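Local structure of spindle pole body-associated protein VIK1 (Saccharomyces cerevisiae, 2O0A) at residues 4-9 and 76-81; 33-38 and 66-71; 49-52 and 57-60; 82-87 and 113-118; 196-201 and 252-257. The protein partners the minus end-directed kinesin Kar3, recruiting it to microtubules and the spindle pole body, through a C-terminal domain with a motor fold but no nucleotide-binding site. One frame throughout, in Å; residues are numbered along the deposited sequence.

Interaction 1 (4-9 and 76-81); sequences TVEKEL and FTQEYS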
# COMPACT_ATOMS: atom_id res chain seq x y z
N THR A 4 0.24 -14.04 25.20
CA THR A 4 0.94 -15.10 24.48
C THR A 4 0.76 -14.93 22.97
O THR A 4 1.73 -15.00 22.22
CB THR A 4 0.41 -16.49 24.87
OG1 THR A 4 0.28 -16.58 26.30
CG2 THR A 4 1.36 -17.58 24.36
N VAL A 5 -0.47 -14.71 22.53
CA VAL A 5 -0.76 -14.56 21.11
C VAL A 5 -0.04 -13.36 20.48
O VAL A 5 0.49 -13.47 19.38
CB VAL A 5 -2.30 -14.53 20.82
CG1 VAL A 5 -2.95 -13.24 21.29
CG2 VAL A 5 -2.56 -14.75 19.33
N GLU A 6 -0.01 -12.24 21.21
CA GLU A 6 0.64 -11.01 20.72
C GLU A 6 2.15 -11.20 20.63
O GLU A 6 2.76 -10.72 19.67
CB GLU A 6 0.32 -9.81 21.61
CG GLU A 6 -1.12 -9.29 21.50
CD GLU A 6 -1.43 -8.60 20.17
OE1 GLU A 6 -0.50 -8.03 19.56
OE2 GLU A 6 -2.60 -8.63 19.76
N LYS A 7 2.73 -11.90 21.60
CA LYS A 7 4.16 -12.25 21.55
C LYS A 7 4.46 -13.12 20.34
O LYS A 7 5.43 -12.88 19.61
CB LYS A 7 4.58 -12.98 22.83
CG LYS A 7 4.82 -12.05 24.04
CD LYS A 7 4.84 -12.82 25.37
CE LYS A 7 5.58 -14.14 25.29
NZ LYS A 7 5.41 -14.96 26.52
N GLU A 8 3.61 -14.13 20.12
CA GLU A 8 3.82 -15.07 19.03
C GLU A 8 3.65 -14.37 17.69
O GLU A 8 4.40 -14.63 16.75
CB GLU A 8 2.89 -16.29 19.16
CG GLU A 8 3.24 -17.21 20.35
CD GLU A 8 2.61 -18.60 20.27
OE1 GLU A 8 1.45 -18.73 19.81
OE2 GLU A 8 3.27 -19.56 20.70
N LEU A 9 2.68 -13.45 17.62
CA LEU A 9 2.42 -12.69 16.38
C LEU A 9 3.64 -11.87 15.99
O LEU A 9 4.10 -11.93 14.84
CB LEU A 9 1.20 -11.78 16.55
CG LEU A 9 -0.18 -12.44 16.49
CD1 LEU A 9 -1.23 -11.51 17.08
CD2 LEU A 9 -0.54 -12.83 15.06
N PHE A 76 -1.73 -1.78 10.37
CA PHE A 76 -0.47 -1.07 10.32
C PHE A 76 0.49 -1.45 11.44
O PHE A 76 1.66 -1.71 11.17
CB PHE A 76 -0.73 0.43 10.22
CG PHE A 76 -1.22 0.82 8.87
CD1 PHE A 76 -0.39 0.69 7.77
CD2 PHE A 76 -2.55 1.20 8.67
CE1 PHE A 76 -0.84 0.98 6.49
CE2 PHE A 76 -3.00 1.49 7.38
CZ PHE A 76 -2.14 1.38 6.30
N THR A 77 -0.01 -1.51 12.67
CA THR A 77 0.88 -1.83 13.80
C THR A 77 1.37 -3.28 13.84
O THR A 77 2.50 -3.55 14.25
CB THR A 77 0.23 -1.46 15.16
OG1 THR A 77 -0.99 -2.19 15.33
CG2 THR A 77 -0.10 0.01 15.20
N GLN A 78 0.51 -4.21 13.42
CA GLN A 78 0.79 -5.64 13.53
C GLN A 78 1.33 -6.25 12.24
O GLN A 78 2.26 -7.06 12.26
CB GLN A 78 -0.50 -6.35 13.97
CG GLN A 78 -0.49 -7.87 14.01
CD GLN A 78 -1.83 -8.39 14.51
OE1 GLN A 78 -2.22 -8.13 15.66
NE2 GLN A 78 -2.55 -9.10 13.66
N GLU A 79 0.72 -5.89 11.12
CA GLU A 79 0.98 -6.61 9.88
C GLU A 79 1.97 -5.90 8.97
O GLU A 79 2.70 -6.56 8.24
CB GLU A 79 -0.33 -6.83 9.10
CG GLU A 79 -1.39 -7.68 9.86
CD GLU A 79 -0.92 -9.10 10.15
OE1 GLU A 79 -0.00 -9.60 9.46
OE2 GLU A 79 -1.50 -9.72 11.08
N TYR A 80 1.99 -4.57 9.04
CA TYR A 80 2.79 -3.76 8.11
C TYR A 80 4.08 -3.21 8.74
O TYR A 80 5.05 -2.96 8.02
CB TYR A 80 1.90 -2.61 7.63
CG TYR A 80 2.55 -1.64 6.68
CD1 TYR A 80 2.76 -1.98 5.34
CD2 TYR A 80 2.92 -0.37 7.11
CE1 TYR A 80 3.33 -1.08 4.47
CE2 TYR A 80 3.49 0.53 6.24
CZ TYR A 80 3.69 0.17 4.93
OH TYR A 80 4.27 1.08 4.09
N SER A 81 4.08 -3.05 10.06
CA SER A 81 5.15 -2.30 10.72
C SER A 81 6.55 -2.92 10.59
O SER A 81 7.54 -2.19 10.54
CB SER A 81 4.82 -2.07 12.20
OG SER A 81 4.85 -3.29 12.90
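L9 and E6 meet Q78 in a small van der Waals contact between the N-terminal helix 4-23 and helix 72-89, at the surface of the motor-like domain. Q78 spans the gap: CG is anti to the backbone N (chi1 174°) and the chain continues extended, carrying the amide toward the other helix. There OE1 of Q78 lies 3.8 Å from CD1 of L9, with the amide carbon slightly farther from the same methyl. E6, bent at chi2, crosses the glutamine at about a right angle, and its OE2 stays 4.1 Å from OE1 of Q78. The nitrogen end of the amide is fixed within its own helix, where NE2 of Q78 donates an almost straight hydrogen bond (2.9 Å, 177°) to OE2 of E79 and keeps this oxygen in the amide plane. With an alanine in place of Q78, L9 CD1 would probably lose its neighbour on helix 72-89, and the E79 carboxylate one of its bonds. The N-H bond thus sets the rotation of the amide and turns its oxygen toward L9, while E79 also carries a salt bridge to R13, farther along helix 4-23.

Interaction 2 (33-38 and 66-71); sequences MEQNLP and PHLKVS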
# COMPACT_ATOMS: atom_id res chain seq x y z
N MET A 33 -12.52 -9.33 3.66
CA MET A 33 -13.77 -9.30 4.42
C MET A 33 -14.57 -10.57 4.09
O MET A 33 -15.42 -10.55 3.20
CB MET A 33 -14.58 -8.04 4.11
CG MET A 33 -14.01 -6.80 4.75
SD MET A 33 -14.43 -6.75 6.50
CE MET A 33 -15.68 -5.47 6.49
N GLU A 34 -14.24 -11.67 4.79
CA GLU A 34 -14.75 -13.00 4.48
C GLU A 34 -16.29 -13.02 4.43
O GLU A 34 -16.88 -13.68 3.57
CB GLU A 34 -14.24 -14.05 5.48
CG GLU A 34 -14.80 -15.45 5.21
CD GLU A 34 -14.19 -16.56 6.04
OE1 GLU A 34 -13.12 -16.37 6.65
OE2 GLU A 34 -14.79 -17.65 6.05
N GLN A 35 -16.92 -12.28 5.33
CA GLN A 35 -18.37 -12.30 5.44
C GLN A 35 -19.06 -11.69 4.22
O GLN A 35 -20.24 -11.95 3.96
CB GLN A 35 -18.82 -11.64 6.75
CG GLN A 35 -18.81 -10.12 6.73
CD GLN A 35 -17.43 -9.49 6.90
OE1 GLN A 35 -16.41 -10.17 7.07
NE2 GLN A 35 -17.40 -8.17 6.84
N ASN A 36 -18.32 -10.88 3.46
CA ASN A 36 -18.85 -10.26 2.23
C ASN A 36 -18.30 -10.87 0.95
O ASN A 36 -18.50 -10.32 -0.15
CB ASN A 36 -18.66 -8.74 2.26
CG ASN A 36 -19.44 -8.09 3.38
OD1 ASN A 36 -20.32 -8.71 4.00
ND2 ASN A 36 -19.12 -6.83 3.65
N LEU A 37 -17.64 -12.01 1.08
CA LEU A 37 -17.08 -12.73 -0.05
C LEU A 37 -17.86 -14.03 -0.25
O LEU A 37 -18.61 -14.46 0.63
CB LEU A 37 -15.58 -12.98 0.17
CG LEU A 37 -14.70 -11.73 0.06
CD1 LEU A 37 -13.28 -12.05 0.53
CD2 LEU A 37 -14.71 -11.20 -1.39
N PRO A 38 -17.72 -14.65 -1.44
CA PRO A 38 -18.48 -15.88 -1.70
C PRO A 38 -18.22 -17.00 -0.70
O PRO A 38 -17.09 -17.17 -0.23
CB PRO A 38 -18.04 -16.26 -3.11
CG PRO A 38 -17.71 -14.94 -3.73
CD PRO A 38 -16.94 -14.26 -2.63
N PRO A 66 -7.58 -11.37 8.03
CA PRO A 66 -9.02 -11.18 8.18
C PRO A 66 -9.40 -9.83 8.81
O PRO A 66 -9.06 -9.57 9.96
CB PRO A 66 -9.44 -12.34 9.09
CG PRO A 66 -8.22 -12.61 9.92
CD PRO A 66 -7.01 -12.17 9.14
N HIS A 67 -10.11 -9.01 8.04
CA HIS A 67 -10.54 -7.70 8.51
C HIS A 67 -11.48 -7.73 9.74
O HIS A 67 -11.47 -6.81 10.54
CB HIS A 67 -11.20 -6.92 7.36
CG HIS A 67 -11.43 -5.47 7.66
ND1 HIS A 67 -10.58 -4.48 7.22
CD2 HIS A 67 -12.42 -4.84 8.33
CE1 HIS A 67 -11.03 -3.30 7.62
NE2 HIS A 67 -12.15 -3.50 8.30
N LEU A 68 -12.26 -8.80 9.91
CA LEU A 68 -13.11 -8.87 11.11
C LEU A 68 -12.27 -9.06 12.37
O LEU A 68 -12.74 -8.79 13.47
CB LEU A 68 -14.17 -9.97 10.99
CG LEU A 68 -13.70 -11.41 10.76
CD1 LEU A 68 -13.22 -12.06 12.05
CD2 LEU A 68 -14.82 -12.22 10.11
N LYS A 69 -11.03 -9.52 12.19
CA LYS A 69 -10.10 -9.69 13.31
C LYS A 69 -9.08 -8.55 13.41
O LYS A 69 -8.65 -8.20 14.50
CB LYS A 69 -9.37 -11.04 13.19
CG LYS A 69 -8.22 -11.21 14.15
CD LYS A 69 -8.02 -12.63 14.63
CE LYS A 69 -7.59 -13.56 13.54
NZ LYS A 69 -6.72 -14.62 14.12
N VAL A 70 -8.71 -7.98 12.26
CA VAL A 70 -7.64 -6.98 12.20
C VAL A 70 -8.20 -5.68 11.60
O VAL A 70 -8.46 -5.59 10.40
CB VAL A 70 -6.42 -7.50 11.38
CG1 VAL A 70 -5.32 -6.45 11.32
CG2 VAL A 70 -5.89 -8.81 11.95
N SER A 71 -8.41 -4.67 12.46
CA SER A 71 -8.85 -3.34 12.04
C SER A 71 -7.74 -2.67 11.26
O SER A 71 -6.60 -3.13 11.33
CB SER A 71 -9.13 -2.47 13.26
OG SER A 71 -7.92 -2.25 13.98
O HOH W 1 -13.49 -10.21 7.67
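With CG anti to its carbonyl carbon (chi1 -75°) and further bends at chi2 and chi3, M33 curls its thioether against H67, whose imidazole is swung anti to the backbone N (chi1 -168°). The sulfur does most of the touching: SD of M33 is 3.3 Å from CD2 of H67 and equally close to its CB, while the terminal methyl CE follows at a looser distance from CD2. SD is 4.0 Å from the centroid of the H67 ring and 52° off the ring normal, an oblique sulfur-aromatic approach. A second pair lies alongside. The side chains of Q35 and L68 slide past each other in opposite directions, OE1 of Q35 lying 4.0 Å from CD2 of L68. The amide of Q35 also gives a weak bond from NE2 to the sulfur of M33. A water completes the join, donating to OE1 of Q35 at 3.0 Å and accepting from the backbone N of L68 at 2.9 Å; it also takes a weak bond from N of E34.

The two segments are the loops that leave the parallel neighbours 27-32 and 63-66 of the central sheet, and a backbone bond between H67 and V32 continues that pairing. S71 then caps the start of helix 72-89, and the ring of Y31 also meets H67. The contact thus combines a sulfur-aromatic approach, a light touch of Q35 on L68 and a bridging water; bonded to the water through its oxygen and only weakly to the sulfur through its nitrogen, the Q35 amide is likely to be somewhat limited in its rotation.

Interaction 3 (49-52 and 57-60); sequences VITQ and HVYK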
# COMPACT_ATOMS: atom_id res chain seq x y z
N VAL A 49 -3.53 -18.83 2.06
CA VAL A 49 -4.08 -19.38 0.82
C VAL A 49 -5.56 -19.00 0.69
O VAL A 49 -6.30 -19.09 1.66
CB VAL A 49 -3.94 -20.93 0.79
CG1 VAL A 49 -4.37 -21.45 -0.55
CG2 VAL A 49 -2.51 -21.35 1.08
N ILE A 50 -5.96 -18.58 -0.50
CA ILE A 50 -7.38 -18.46 -0.85
C ILE A 50 -7.61 -19.40 -2.03
O ILE A 50 -6.94 -19.29 -3.06
CB ILE A 50 -7.79 -17.02 -1.23
CG1 ILE A 50 -7.43 -16.05 -0.11
CG2 ILE A 50 -9.30 -16.95 -1.56
CD1 ILE A 50 -7.63 -14.59 -0.48
N THR A 51 -8.55 -20.33 -1.85
CA THR A 51 -8.86 -21.32 -2.87
C THR A 51 -10.28 -21.13 -3.40
O THR A 51 -11.22 -21.02 -2.61
CB THR A 51 -8.73 -22.74 -2.30
OG1 THR A 51 -7.39 -22.96 -1.84
CG2 THR A 51 -9.07 -23.79 -3.35
N GLN A 52 -10.42 -21.09 -4.72
CA GLN A 52 -11.74 -21.05 -5.36
C GLN A 52 -12.35 -22.45 -5.30
O GLN A 52 -11.78 -23.40 -5.83
CB GLN A 52 -11.63 -20.56 -6.80
CG GLN A 52 -11.42 -19.05 -6.94
CD GLN A 52 -11.13 -18.62 -8.37
OE1 GLN A 52 -10.66 -19.42 -9.19
NE2 GLN A 52 -11.40 -17.36 -8.67
N HIS A 57 -8.89 -23.54 -7.96
CA HIS A 57 -7.66 -22.76 -8.16
C HIS A 57 -7.11 -22.21 -6.85
O HIS A 57 -7.86 -21.62 -6.06
CB HIS A 57 -7.88 -21.60 -9.14
CG HIS A 57 -6.61 -21.02 -9.68
ND1 HIS A 57 -6.34 -20.94 -11.03
CD2 HIS A 57 -5.52 -20.51 -9.05
CE1 HIS A 57 -5.15 -20.40 -11.20
NE2 HIS A 57 -4.63 -20.12 -10.02
N VAL A 58 -5.81 -22.41 -6.64
CA VAL A 58 -5.11 -21.96 -5.43
C VAL A 58 -4.39 -20.62 -5.63
O VAL A 58 -3.55 -20.48 -6.54
CB VAL A 58 -4.09 -23.04 -4.95
CG1 VAL A 58 -3.34 -22.58 -3.72
CG2 VAL A 58 -4.80 -24.37 -4.66
N TYR A 59 -4.74 -19.65 -4.78
CA TYR A 59 -4.09 -18.34 -4.78
C TYR A 59 -3.38 -18.12 -3.45
O TYR A 59 -4.01 -18.07 -2.40
CB TYR A 59 -5.11 -17.22 -5.02
CG TYR A 59 -5.81 -17.32 -6.35
CD1 TYR A 59 -5.22 -16.81 -7.49
CD2 TYR A 59 -7.06 -17.95 -6.47
CE1 TYR A 59 -5.85 -16.89 -8.73
CE2 TYR A 59 -7.70 -18.04 -7.70
CZ TYR A 59 -7.08 -17.52 -8.82
OH TYR A 59 -7.70 -17.60 -10.04
N LYS A 60 -2.06 -18.00 -3.51
CA LYS A 60 -1.24 -17.80 -2.32
C LYS A 60 -0.85 -16.34 -2.15
O LYS A 60 -0.77 -15.58 -3.13
CB LYS A 60 0.01 -18.69 -2.36
CG LYS A 60 -0.32 -20.17 -2.43
CD LYS A 60 0.90 -21.01 -2.13
CE LYS A 60 0.92 -22.26 -3.00
NZ LYS A 60 2.27 -22.86 -3.07
O HOH W 2 -9.69 -15.96 -10.53
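Strands 49-52 and 58-60 form a beta hairpin, two of the three strands of a small antiparallel sheet completed by 41-44, consistent with the small lobe of kinesin motor domains. I50 and Y59 are its hydrogen-bonded pair: N of I50 donates to O of Y59 at 2.8 Å (173°), and N of Y59 returns a bond of the same length to O of I50. N of Q52 adds a third, 2.9 Å to O of H57. V49 with K60 and T51 with V58 are non-hydrogen-bonded pairs sharing one face, where CG1 of V49 meets CG1 of V58 diagonally at 3.5 Å.

The face of I50 and Y59 turns toward helix 276-289, both side chains touching L280. Beside it, Q52 sends an extended chain past the edge of the tyrosine ring, its amide plane 82° from that ring and its CD 3.5 Å from CE2 of Y59. OE1 of Q52 also approaches CB of H57 at 3.5 Å and is hydrogen-bonded to S55 OG in the turn. On NE2 of Q52 sits a water that reaches OH of Y59 at 2.6 Å; the same nitrogen makes a weak bond to OD1 of N277. The tyrosine hydroxyl lies over the centre of the H57 ring, while CD2 of H57 rests above a face of the tyrosine.

The Q52 amide is consequently held at both ends, its oxygen by the turn and its nitrogen by the water and, weakly, by N277, so a water links the tyrosine hydroxyl to the amide of Q52.

Interaction 4 (82-87 and 113-118); sequences VYHDMC and KFLAEK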
# COMPACT_ATOMS: atom_id res chain seq x y z
N VAL A 82 6.66 -4.24 10.53
CA VAL A 82 7.99 -4.85 10.36
C VAL A 82 8.65 -4.45 9.02
O VAL A 82 9.83 -4.06 8.97
CB VAL A 82 7.93 -6.39 10.52
CG1 VAL A 82 9.29 -7.00 10.24
CG2 VAL A 82 7.43 -6.77 11.92
N TYR A 83 7.87 -4.52 7.94
CA TYR A 83 8.32 -4.05 6.63
C TYR A 83 8.67 -2.55 6.67
O TYR A 83 9.74 -2.13 6.19
CB TYR A 83 7.21 -4.31 5.63
CG TYR A 83 7.30 -3.57 4.32
CD1 TYR A 83 8.19 -3.97 3.33
CD2 TYR A 83 6.49 -2.45 4.06
CE1 TYR A 83 8.28 -3.32 2.12
CE2 TYR A 83 6.56 -1.77 2.84
CZ TYR A 83 7.45 -2.21 1.87
OH TYR A 83 7.55 -1.60 0.66
N HIS A 84 7.76 -1.75 7.20
CA HIS A 84 7.96 -0.31 7.29
C HIS A 84 9.23 0.03 8.05
O HIS A 84 10.05 0.81 7.57
CB HIS A 84 6.73 0.32 7.96
CG HIS A 84 6.93 1.75 8.36
ND1 HIS A 84 6.76 2.80 7.49
CD2 HIS A 84 7.30 2.29 9.54
CE1 HIS A 84 7.01 3.93 8.12
NE2 HIS A 84 7.33 3.65 9.37
N ASP A 85 9.40 -0.58 9.22
CA ASP A 85 10.55 -0.31 10.07
C ASP A 85 11.84 -0.71 9.36
O ASP A 85 12.82 0.03 9.40
CB ASP A 85 10.44 -1.03 11.41
CG ASP A 85 9.39 -0.44 12.33
OD1 ASP A 85 8.89 0.68 12.06
OD2 ASP A 85 9.09 -1.09 13.35
N MET A 86 11.81 -1.84 8.66
CA MET A 86 12.98 -2.31 7.93
C MET A 86 13.38 -1.31 6.86
O MET A 86 14.55 -0.93 6.76
CB MET A 86 12.71 -3.68 7.32
CG MET A 86 13.85 -4.15 6.43
SD MET A 86 13.39 -5.48 5.28
CE MET A 86 12.37 -4.59 4.13
N CYS A 87 12.42 -0.87 6.05
CA CYS A 87 12.73 0.07 4.97
C CYS A 87 13.31 1.37 5.51
O CYS A 87 14.31 1.87 4.98
CB CYS A 87 11.50 0.36 4.11
SG CYS A 87 10.95 -1.06 3.15
N LYS A 113 -2.15 8.09 10.56
CA LYS A 113 -2.09 8.04 12.02
C LYS A 113 -0.92 7.17 12.49
O LYS A 113 -0.20 7.53 13.43
CB LYS A 113 -3.41 7.53 12.57
CG LYS A 113 -4.53 8.53 12.40
CD LYS A 113 -5.66 8.25 13.36
CE LYS A 113 -6.71 7.34 12.75
NZ LYS A 113 -7.90 7.27 13.66
N PHE A 114 -0.75 6.02 11.85
CA PHE A 114 0.35 5.11 12.15
C PHE A 114 1.72 5.79 11.97
O PHE A 114 2.65 5.59 12.76
CB PHE A 114 0.24 3.86 11.25
CG PHE A 114 1.48 3.03 11.21
CD1 PHE A 114 1.83 2.24 12.31
CD2 PHE A 114 2.31 3.04 10.09
CE1 PHE A 114 2.99 1.49 12.30
CE2 PHE A 114 3.48 2.27 10.07
CZ PHE A 114 3.83 1.49 11.20
N LEU A 115 1.84 6.58 10.91
CA LEU A 115 3.10 7.25 10.61
C LEU A 115 3.33 8.46 11.48
O LEU A 115 4.43 8.65 11.98
CB LEU A 115 3.13 7.71 9.15
CG LEU A 115 3.06 6.60 8.12
CD1 LEU A 115 3.00 7.18 6.71
CD2 LEU A 115 4.24 5.64 8.30
N ALA A 116 2.30 9.28 11.64
CA ALA A 116 2.56 10.68 11.94
C ALA A 116 1.75 11.33 13.04
O ALA A 116 1.85 12.54 13.22
CB ALA A 116 2.48 11.49 10.65
N GLU A 117 0.98 10.56 13.81
CA GLU A 117 0.45 11.10 15.07
C GLU A 117 1.61 11.60 15.93
O GLU A 117 2.71 11.07 15.86
CB GLU A 117 -0.36 10.05 15.83
CG GLU A 117 -1.72 9.75 15.22
CD GLU A 117 -2.51 10.99 14.89
OE1 GLU A 117 -2.81 11.20 13.69
OE2 GLU A 117 -2.85 11.76 15.82
N LYS A 118 1.33 12.63 16.75
CA LYS A 118 2.33 13.27 17.62
C LYS A 118 3.12 12.29 18.49
O LYS A 118 4.26 12.57 18.85
CB LYS A 118 1.65 14.33 18.51
CG LYS A 118 2.56 15.36 19.15
CD LYS A 118 1.77 16.51 19.77
CE LYS A 118 1.08 16.11 21.08
NZ LYS A 118 -0.16 15.31 20.88
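H84 of helix 72-89 meets F114 and L115 of helix 105-116 through its imidazole. From CB, the first torsion places the ring anti to the backbone N (chi1 168°), which carries it to the two side chains. CG of H84 is the first atom to be met: CE2 of F114 stands over the ring face, 3.9 Å from it. CD2 of H84 follows, with CE2 and CZ of F114 both at about that distance. The phenylalanine thus presents an edge to the imidazole face in a T-shaped stack, with centroids 5.2 Å apart and planes inclined by 70°. On the other branch of the ring, ND1 of H84 lies 3.9 Å from CD2 of L115. Toward the far end of the ring L115 takes over most of the contact. CE1 of H84 comes within 3.3 Å of CD2 of L115, a tight approach, and NE2 of H84 lies 3.8 Å from the same methyl, which arrives obliquely.

The two helices flank strand 94-99 along the chain. In kinesins the equivalent strand leads into the P-loop and then a helix; here helix 105-116 probably takes that helix's place in a domain without a nucleotide site. Helix 72-89 is kinked at 82 and 83, immediately before the histidine.

Replacing H84 by an alanine would probably leave the edge of F114 without the face it abuts and open a gap beside L115 CD2. Y122 adds a further edge-to-face ring contact to H84, and its hydroxyl is hydrogen-bonded to D85 OD1. F114 also packs against T77, Y80 and S81, one and two turns back along helix 72-89.

Interaction 5 (196-201 and 252-257); sequences SGMGII and ALVLKK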
# COMPACT_ATOMS: atom_id res chain seq x y z
N SER A 196 -12.04 6.87 -12.65
CA SER A 196 -10.81 6.09 -12.82
C SER A 196 -9.55 6.91 -12.60
O SER A 196 -9.50 8.10 -12.91
CB SER A 196 -10.78 5.44 -14.21
OG SER A 196 -9.48 4.94 -14.49
N GLY A 197 -8.53 6.25 -12.06
CA GLY A 197 -7.21 6.83 -11.92
C GLY A 197 -6.42 6.23 -10.78
O GLY A 197 -6.56 5.06 -10.45
N MET A 198 -5.60 7.05 -10.15
CA MET A 198 -4.69 6.57 -9.14
C MET A 198 -4.35 7.68 -8.17
O MET A 198 -3.95 8.78 -8.57
CB MET A 198 -3.42 6.06 -9.81
CG MET A 198 -2.38 5.45 -8.87
SD MET A 198 -1.00 4.71 -9.76
CE MET A 198 -0.14 6.17 -10.28
N GLY A 199 -4.51 7.41 -6.88
CA GLY A 199 -4.00 8.34 -5.88
C GLY A 199 -2.54 8.07 -5.57
O GLY A 199 -2.10 6.91 -5.55
N ILE A 200 -1.78 9.13 -5.36
CA ILE A 200 -0.39 9.02 -4.94
C ILE A 200 -0.16 9.88 -3.71
O ILE A 200 -0.35 11.10 -3.75
CB ILE A 200 0.62 9.50 -6.01
CG1 ILE A 200 0.40 8.76 -7.33
CG2 ILE A 200 2.05 9.34 -5.50
CD1 ILE A 200 1.11 9.41 -8.52
N ILE A 201 0.24 9.25 -2.62
CA ILE A 201 0.68 9.98 -1.45
C ILE A 201 2.17 9.76 -1.32
O ILE A 201 2.62 8.64 -1.32
CB ILE A 201 -0.10 9.53 -0.19
CG1 ILE A 201 -1.45 10.23 -0.18
CG2 ILE A 201 0.68 9.86 1.11
CD1 ILE A 201 -2.41 9.79 0.89
N ALA A 252 1.21 4.66 -15.76
CA ALA A 252 2.07 3.50 -16.03
C ALA A 252 3.52 3.81 -15.67
O ALA A 252 4.22 2.96 -15.12
CB ALA A 252 1.96 3.07 -17.48
N LEU A 253 3.96 5.03 -15.97
CA LEU A 253 5.33 5.45 -15.67
C LEU A 253 5.59 5.49 -14.16
O LEU A 253 6.65 5.06 -13.70
CB LEU A 253 5.66 6.79 -16.35
CG LEU A 253 5.77 6.79 -17.88
CD1 LEU A 253 6.12 8.18 -18.39
CD2 LEU A 253 6.78 5.77 -18.42
N VAL A 254 4.63 6.00 -13.39
CA VAL A 254 4.74 5.98 -11.92
C VAL A 254 4.88 4.55 -11.38
O VAL A 254 5.80 4.25 -10.61
CB VAL A 254 3.53 6.66 -11.24
CG1 VAL A 254 3.54 6.40 -9.72
CG2 VAL A 254 3.55 8.14 -11.50
N LEU A 255 3.97 3.67 -11.80
CA LEU A 255 3.95 2.29 -11.34
C LEU A 255 5.23 1.54 -11.73
O LEU A 255 5.84 0.86 -10.92
CB LEU A 255 2.70 1.58 -11.84
CG LEU A 255 1.41 2.08 -11.18
CD1 LEU A 255 0.19 1.61 -11.97
CD2 LEU A 255 1.37 1.59 -9.75
N LYS A 256 5.66 1.73 -12.97
CA LYS A 256 6.90 1.11 -13.41
C LYS A 256 8.09 1.58 -12.61
O LYS A 256 8.96 0.78 -12.26
CB LYS A 256 7.15 1.38 -14.89
CG LYS A 256 6.28 0.54 -15.78
CD LYS A 256 6.30 1.05 -17.21
CE LYS A 256 5.33 0.25 -18.06
NZ LYS A 256 5.78 -1.16 -18.27
N LYS A 257 8.15 2.88 -12.35
CA LYS A 257 9.23 3.47 -11.57
C LYS A 257 9.26 2.94 -10.15
O LYS A 257 10.31 2.60 -9.63
CB LYS A 257 9.12 5.00 -11.55
CG LYS A 257 10.22 5.67 -10.71
CD LYS A 257 11.58 5.50 -11.36
CE LYS A 257 12.53 6.59 -10.92
NZ LYS A 257 13.74 6.56 -11.77
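V254 of helix 250-261 packs against M198 and I200 on strand 197-207, and the three branched or flexible side chains fit together as bump and hollow. CG1 of V254 is the bump: it lies 3.7 Å from CE of M198 and 4.1 Å from CD1 of I200. I200 meets it tip to tip, its CD1 set in the fork of the valine, since CG2 of V254 is also 4.1 Å away. M198 extends as far as its sulfur and then bends (chi3 74°), turning its methyl aside onto V254 and leaving SD against L255. There the sulfur settles into the branch of the leucine, 3.8 Å from CG of L255 and only slightly farther from both of its methyls, as the two chains slide past each other in opposite directions. The axes of strand 197-201 and helix 252-257 approach to 10.8 Å at an angle of 50°, a separation bridged by these side chains.

All four residues are buried and the surfaces are purely apolar. Helix 250-261 here packs on the central mixed sheet, a helix-on-sheet layer of the motor-like alpha/beta fold. Around the contact, M198 and I200 also touch I226 on the neighbouring strand 221-228, and I200 reaches V133 and L135 on strand 126-136, at the other side of its own strand. L255 leans on F237 and I241 of helix 231-243, while V254 is backed by L158 and F160 of strand 157-160.

In the fold
From the N terminus, interaction 1 joins helix 4-23 to helix 72-89 and closes the first long loop. Nested within it is interaction 2, between the loops after strands 27-32 and 63-66, and inside that lies interaction 3, the hairpin of the small sheet. Interactions 1 and 2 touch where Q78 packs on V70. Interaction 4 follows interaction 1 in series, using the next turns of helix 72-89 to reach helix 105-116; the two share helix 72-89 and touch through F76 and F114. Interaction 5 closes last and apart, on the opposite side of the chain's centre from interaction 4, tying strand 197-207 to helix 250-261. None of the loops cross.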